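Local coordinates for transcriptional activator PlcR protein (Bacillus thuringiensis, PDB 3U3W), which activates transcription of virulence genes by binding DNA through a helix-turn-helix domain, in response to the quorum-sensing signal peptide PapR, at residues K5-I10 with H62-I68; F78-I83 with F111-L115. All blocks are in the same frame, centred on the assembly; numbering follows the deposited sequence.

Contact 1 (K5-I10 with H62-I68)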
loop_
_atom_site.group_PDB
_atom_site.type_symbol
_atom_site.label_atom_id
_atom_site.label_comp_id
_atom_site.label_asym_id
_atom_site.label_seq_id
_atom_site.Cartn_x
_atom_site.Cartn_y
_atom_site.Cartn_z
ATOM N N LYS A 5 -10.952 16.173 20.396
ATOM C CA LYS A 5 -11.247 15.215 19.325
ATOM C C LYS A 5 -10.436 13.925 19.474
ATOM O O LYS A 5 -10.989 12.827 19.346
ATOM C CB LYS A 5 -11.001 15.823 17.938
ATOM C CG LYS A 5 -11.797 17.078 17.614
ATOM C CD LYS A 5 -11.631 17.446 16.140
ATOM C CE LYS A 5 -12.366 18.731 15.794
ATOM N NZ LYS A 5 -11.846 19.891 16.568
ATOM N N LEU A 6 -9.130 14.059 19.730
ATOM C CA LEU A 6 -8.285 12.895 20.022
ATOM C C LEU A 6 -8.865 12.083 21.174
ATOM O O LEU A 6 -9.033 10.870 21.064
ATOM C CB LEU A 6 -6.850 13.313 20.368
ATOM C CG LEU A 6 -5.899 12.184 20.793
ATOM C CD1 LEU A 6 -5.860 11.081 19.755
ATOM C CD2 LEU A 6 -4.491 12.703 21.053
ATOM N N GLY A 7 -9.178 12.776 22.269
ATOM C CA GLY A 7 -9.723 12.153 23.462
ATOM C C GLY A 7 -10.884 11.204 23.230
ATOM O O GLY A 7 -10.841 10.052 23.665
ATOM N N SER A 8 -11.928 11.676 22.552
ATOM C CA SER A 8 -13.118 10.851 22.364
ATOM C C SER A 8 -12.944 9.774 21.294
ATOM O O SER A 8 -13.674 8.792 21.271
ATOM C CB SER A 8 -14.349 11.711 22.077
ATOM O OG SER A 8 -14.049 12.721 21.137
ATOM N N GLU A 9 -11.981 9.967 20.407
ATOM C CA GLU A 9 -11.593 8.918 19.478
ATOM C C GLU A 9 -10.951 7.753 20.243
ATOM O O GLU A 9 -11.218 6.576 19.974
ATOM C CB GLU A 9 -10.641 9.474 18.419
ATOM C CG GLU A 9 -10.318 8.496 17.296
ATOM C CD GLU A 9 -11.532 8.149 16.446
ATOM O OE1 GLU A 9 -12.591 8.799 16.614
ATOM O OE2 GLU A 9 -11.428 7.225 15.609
ATOM N N ILE A 10 -10.117 8.081 21.218
ATOM C CA ILE A 10 -9.539 7.051 22.074
ATOM C C ILE A 10 -10.601 6.347 22.932
ATOM O O ILE A 10 -10.562 5.126 23.097
ATOM C CB ILE A 10 -8.401 7.621 22.957
ATOM C CG1 ILE A 10 -7.161 7.903 22.096
ATOM C CG2 ILE A 10 -8.065 6.668 24.100
ATOM C CD1 ILE A 10 -5.996 8.487 22.860
ATOM N N HIS A 62 -3.449 7.527 12.735
ATOM C CA HIS A 62 -4.859 7.797 12.950
ATOM C C HIS A 62 -5.082 8.850 14.025
ATOM O O HIS A 62 -5.928 9.724 13.885
ATOM C CB HIS A 62 -5.613 6.526 13.320
ATOM C CG HIS A 62 -7.075 6.747 13.544
ATOM N ND1 HIS A 62 -7.893 7.321 12.594
ATOM C CD2 HIS A 62 -7.864 6.492 14.613
ATOM C CE1 HIS A 62 -9.124 7.399 13.062
ATOM N NE2 HIS A 62 -9.137 6.897 14.284
ATOM N N PHE A 63 -4.332 8.767 15.111
ATOM C CA PHE A 63 -4.537 9.717 16.188
ATOM C C PHE A 63 -4.035 11.099 15.803
ATOM O O PHE A 63 -4.560 12.119 16.255
ATOM C CB PHE A 63 -3.907 9.207 17.475
ATOM C CG PHE A 63 -4.488 7.912 17.932
ATOM C CD1 PHE A 63 -5.810 7.845 18.328
ATOM C CD2 PHE A 63 -3.733 6.758 17.934
ATOM C CE1 PHE A 63 -6.359 6.652 18.734
ATOM C CE2 PHE A 63 -4.279 5.561 18.338
ATOM C CZ PHE A 63 -5.587 5.508 18.737
ATOM N N TYR A 64 -3.036 11.139 14.937
ATOM C CA TYR A 64 -2.603 12.419 14.418
ATOM C C TYR A 64 -3.620 12.998 13.431
ATOM O O TYR A 64 -3.918 14.190 13.481
ATOM C CB TYR A 64 -1.211 12.312 13.811
ATOM C CG TYR A 64 -0.137 12.247 14.869
ATOM C CD1 TYR A 64 0.480 13.406 15.331
ATOM C CD2 TYR A 64 0.242 11.033 15.427
ATOM C CE1 TYR A 64 1.457 13.357 16.311
ATOM C CE2 TYR A 64 1.220 10.975 16.405
ATOM C CZ TYR A 64 1.821 12.139 16.842
ATOM O OH TYR A 64 2.789 12.082 17.809
ATOM N N GLU A 65 -4.168 12.158 12.558
ATOM C CA GLU A 65 -5.162 12.614 11.593
ATOM C C GLU A 65 -6.322 13.343 12.265
ATOM O O GLU A 65 -6.681 14.457 11.872
ATOM C CB GLU A 65 -5.693 11.445 10.763
ATOM C CG GLU A 65 -4.716 10.948 9.720
ATOM C CD GLU A 65 -5.181 9.670 9.043
ATOM O OE1 GLU A 65 -6.010 8.944 9.639
ATOM O OE2 GLU A 65 -4.720 9.392 7.911
ATOM N N VAL A 66 -6.905 12.719 13.283
ATOM C CA VAL A 66 -8.069 13.293 13.942
ATOM C C VAL A 66 -7.704 14.394 14.930
ATOM O O VAL A 66 -8.574 14.976 15.571
ATOM C CB VAL A 66 -8.878 12.219 14.652
ATOM C CG1 VAL A 66 -9.332 11.179 13.642
ATOM C CG2 VAL A 66 -8.044 11.578 15.745
ATOM N N LEU A 67 -6.418 14.698 15.033
ATOM C CA LEU A 67 -5.943 15.655 16.030
ATOM C C LEU A 67 -6.537 17.064 15.902
ATOM O O LEU A 67 -6.898 17.676 16.904
ATOM C CB LEU A 67 -4.409 15.719 16.026
ATOM C CG LEU A 67 -3.745 16.470 17.180
ATOM C CD1 LEU A 67 -3.967 15.740 18.493
ATOM C CD2 LEU A 67 -2.264 16.654 16.903
ATOM N N ILE A 68 -6.639 17.582 14.682
ATOM C CA ILE A 68 -6.994 18.995 14.500
ATOM C C ILE A 68 -8.314 19.250 13.758
ATOM O O ILE A 68 -9.168 20.005 14.239
ATOM C CB ILE A 68 -5.848 19.792 13.814
ATOM C CG1 ILE A 68 -4.543 19.673 14.618
ATOM C CG2 ILE A 68 -6.255 21.257 13.607
ATOM C CD1 ILE A 68 -3.381 20.473 14.041
#
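Leu6 and Leu67 bring the two backbones together, their CA atoms 5.4 Å apart, where helix 4-16 meets helix 61-65 and the residues that follow it. The pair joins the first and last helices of a helix-turn-helix DNA-binding domain of the HTH_3 family. The middle of the contact is apolar. Leu6 reaches in with its two methyl branches: it crosses the Phe63 side chain at about a right angle, its CD1 3.5 Å from Phe63 CD1, and its CD2 lies 4.0 Å from Leu67 CD1. One turn later Ile10 continues the row, its CG1 3.7 Å from Phe63 CE1. Phe63 is backed by Leu49 and Ala53 of helix 46-56, which ties the pair into the domain core, while Met46 of the second subunit packs on Leu6 and Leu67. Toward the periphery the chemistry turns polar. The aliphatic chain of Lys5 lies along the carbonyls of Val66 and Ile68, its CB 3.5 Å from Val66 O. Glu9 swings its CG anti to the backbone N (chi1 -173°) and then bends at chi2, which carries the carboxylate to the edge of the His62 imidazole. There His62 NE2 donates a hydrogen bond of 2.7 Å to Glu9 OE2, with an N-H...O angle of 160°; OE2 lies in the imidazole plane, whereas the donor arrives on the anti side of the carboxylate, 31° out of its plane.

Contact 2 (F78-I83 with F111-L115)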
loop_
_atom_site.group_PDB
_atom_site.type_symbol
_atom_site.label_atom_id
_atom_site.label_comp_id
_atom_site.label_asym_id
_atom_site.label_seq_id
_atom_site.Cartn_x
_atom_site.Cartn_y
_atom_site.Cartn_z
ATOM N N PHE A 78 -13.829 10.174 0.673
ATOM C CA PHE A 78 -14.034 11.123 -0.404
ATOM C C PHE A 78 -12.795 11.106 -1.299
ATOM O O PHE A 78 -12.884 10.901 -2.504
ATOM C CB PHE A 78 -14.260 12.511 0.176
ATOM C CG PHE A 78 -14.720 13.523 -0.831
ATOM C CD1 PHE A 78 -16.056 13.595 -1.200
ATOM C CD2 PHE A 78 -13.821 14.416 -1.398
ATOM C CE1 PHE A 78 -16.485 14.537 -2.122
ATOM C CE2 PHE A 78 -14.243 15.357 -2.323
ATOM C CZ PHE A 78 -15.579 15.420 -2.682
ATOM N N LYS A 79 -11.637 11.302 -0.677
ATOM C CA LYS A 79 -10.347 11.252 -1.354
ATOM C C LYS A 79 -10.134 9.969 -2.190
ATOM O O LYS A 79 -9.697 10.028 -3.345
ATOM C CB LYS A 79 -9.238 11.426 -0.317
ATOM C CG LYS A 79 -7.899 11.699 -0.910
ATOM C CD LYS A 79 -6.859 11.953 0.156
ATOM C CE LYS A 79 -5.472 12.039 -0.474
ATOM N NZ LYS A 79 -4.376 11.989 0.535
ATOM N N ASP A 80 -10.454 8.813 -1.616
ATOM C CA ASP A 80 -10.334 7.547 -2.335
ATOM C C ASP A 80 -11.300 7.443 -3.505
ATOM O O ASP A 80 -11.008 6.771 -4.492
ATOM C CB ASP A 80 -10.564 6.355 -1.389
ATOM C CG ASP A 80 -9.444 6.184 -0.375
ATOM O OD1 ASP A 80 -8.332 6.740 -0.593
ATOM O OD2 ASP A 80 -9.683 5.484 0.641
ATOM N N GLN A 81 -12.460 8.085 -3.378
ATOM C CA GLN A 81 -13.464 8.081 -4.438
ATOM C C GLN A 81 -12.947 8.879 -5.631
ATOM O O GLN A 81 -12.908 8.392 -6.774
ATOM C CB GLN A 81 -14.782 8.673 -3.930
ATOM C CG GLN A 81 -15.886 7.653 -3.761
ATOM C CD GLN A 81 -16.885 8.004 -2.654
ATOM O OE1 GLN A 81 -16.849 9.097 -2.075
ATOM N NE2 GLN A 81 -17.781 7.067 -2.354
ATOM N N VAL A 82 -12.527 10.103 -5.342
ATOM C CA VAL A 82 -12.000 10.996 -6.349
ATOM C C VAL A 82 -10.843 10.294 -7.075
ATOM O O VAL A 82 -10.795 10.259 -8.315
ATOM C CB VAL A 82 -11.554 12.328 -5.699
ATOM C CG1 VAL A 82 -10.742 13.175 -6.675
ATOM C CG2 VAL A 82 -12.763 13.092 -5.187
ATOM N N ILE A 83 -9.949 9.690 -6.292
ATOM C CA ILE A 83 -8.794 8.993 -6.837
ATOM C C ILE A 83 -9.207 7.876 -7.795
ATOM O O ILE A 83 -8.639 7.729 -8.871
ATOM C CB ILE A 83 -7.856 8.499 -5.725
ATOM C CG1 ILE A 83 -7.064 9.680 -5.159
ATOM C CG2 ILE A 83 -6.902 7.424 -6.240
ATOM C CD1 ILE A 83 -6.314 9.338 -3.907
ATOM N N PHE A 111 -6.804 19.268 2.847
ATOM C CA PHE A 111 -7.952 18.711 2.129
ATOM C C PHE A 111 -8.444 19.713 1.078
ATOM O O PHE A 111 -8.802 19.320 -0.031
ATOM C CB PHE A 111 -9.086 18.287 3.079
ATOM C CG PHE A 111 -10.233 17.554 2.389
ATOM C CD1 PHE A 111 -10.011 16.374 1.689
ATOM C CD2 PHE A 111 -11.535 18.039 2.459
ATOM C CE1 PHE A 111 -11.068 15.690 1.061
ATOM C CE2 PHE A 111 -12.595 17.365 1.831
ATOM C CZ PHE A 111 -12.355 16.193 1.135
ATOM N N GLN A 112 -8.453 21.001 1.415
ATOM C CA GLN A 112 -8.854 22.016 0.442
ATOM C C GLN A 112 -7.901 22.006 -0.751
ATOM O O GLN A 112 -8.338 22.111 -1.895
ATOM C CB GLN A 112 -8.945 23.413 1.071
ATOM C CG GLN A 112 -10.015 23.542 2.159
ATOM C CD GLN A 112 -11.254 24.314 1.714
ATOM O OE1 GLN A 112 -12.236 23.728 1.256
ATOM N NE2 GLN A 112 -11.219 25.636 1.869
ATOM N N GLN A 113 -6.605 21.860 -0.485
ATOM C CA GLN A 113 -5.624 21.782 -1.558
ATOM C C GLN A 113 -5.857 20.588 -2.475
ATOM O O GLN A 113 -5.740 20.704 -3.695
ATOM C CB GLN A 113 -4.215 21.737 -0.999
ATOM C CG GLN A 113 -3.169 21.965 -2.054
ATOM C CD GLN A 113 -1.805 21.602 -1.557
ATOM O OE1 GLN A 113 -1.611 20.505 -1.057
ATOM N NE2 GLN A 113 -0.851 22.523 -1.666
ATOM N N PHE A 114 -6.188 19.447 -1.882
ATOM C CA PHE A 114 -6.517 18.262 -2.651
ATOM C C PHE A 114 -7.738 18.508 -3.565
ATOM O O PHE A 114 -7.722 18.166 -4.744
ATOM C CB PHE A 114 -6.782 17.073 -1.717
ATOM C CG PHE A 114 -7.378 15.896 -2.420
ATOM C CD1 PHE A 114 -6.562 14.956 -3.023
ATOM C CD2 PHE A 114 -8.748 15.770 -2.542
ATOM C CE1 PHE A 114 -7.108 13.882 -3.699
ATOM C CE2 PHE A 114 -9.308 14.702 -3.219
ATOM C CZ PHE A 114 -8.490 13.755 -3.804
ATOM N N LEU A 115 -8.796 19.105 -3.017
ATOM C CA LEU A 115 -9.990 19.433 -3.808
ATOM C C LEU A 115 -9.680 20.356 -5.000
ATOM O O LEU A 115 -10.101 20.102 -6.127
ATOM C CB LEU A 115 -11.050 20.086 -2.922
ATOM C CG LEU A 115 -11.575 19.323 -1.702
ATOM C CD1 LEU A 115 -12.381 20.278 -0.833
ATOM C CD2 LEU A 115 -12.387 18.073 -2.097
#
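Phe114 meets Lys79 and Val82 at the centre of the contact between helices 72-87 and 109-125, whose short segments run nearly parallel, 18° apart, with axes no closer than 11.7 Å. Both helices belong to the TPR-like C-terminal domain of the RNPP family, and at this separation the contact is made by side chains alone. A CH-pi interaction forms the first group. Lys79 CG sits over one face of the Phe114 ring, 3.8 Å from its centroid; a chi1 of -167° turns CG away from the Lys79 amide nitrogen, the rest of the extended chain passes across the ring, and its amino group goes on to a salt bridge with Asp150. Thus one residue offers its methylenes to an aromatic face and its charge to an acidic partner far along the chain. The second group sets an aliphatic branch against the same aromatic ring: Val82 CG1 lies 3.7 Å from Phe114 CZ, the two side chains coming from opposite directions. A third is aromatic. The Phe78 and Phe111 rings have centroids 5.7 Å apart and planes at 72°, an oblique pairing in which Phe78 CD2 comes to the edge of the Phe111 ring at CZ. Leu115 brings its CD2 methyl to within 3.3 Å of Phe78 CE2, the two side chains crossing at about a right angle. Around this buried layer, helix 91-102 lies against Phe78 and Val82 through Lys97 and against Leu115 through Leu102, while Gln153 of helix 153-167 touches Phe114.

Two interfaces in series along one chain illustrate how the setting of a helix pair shapes its chemistry. Contact 1 belongs to the DNA-binding domain and is partly buried, with an apolar middle, a polar margin and a second subunit close by. Contact 2 lies in the interior of the C-terminal domain, where neither segment touches another protein chain; aromatic and aliphatic groups do the work, and the one charged residue taking part finds its ionic partner elsewhere. The contacts share no helix, yet helices 61-65 and 72-87 are consecutive, and Val66 of contact 1 packs on Ile72 at the start of the helix that carries residues 78-83. Their centres are about 20 Å apart.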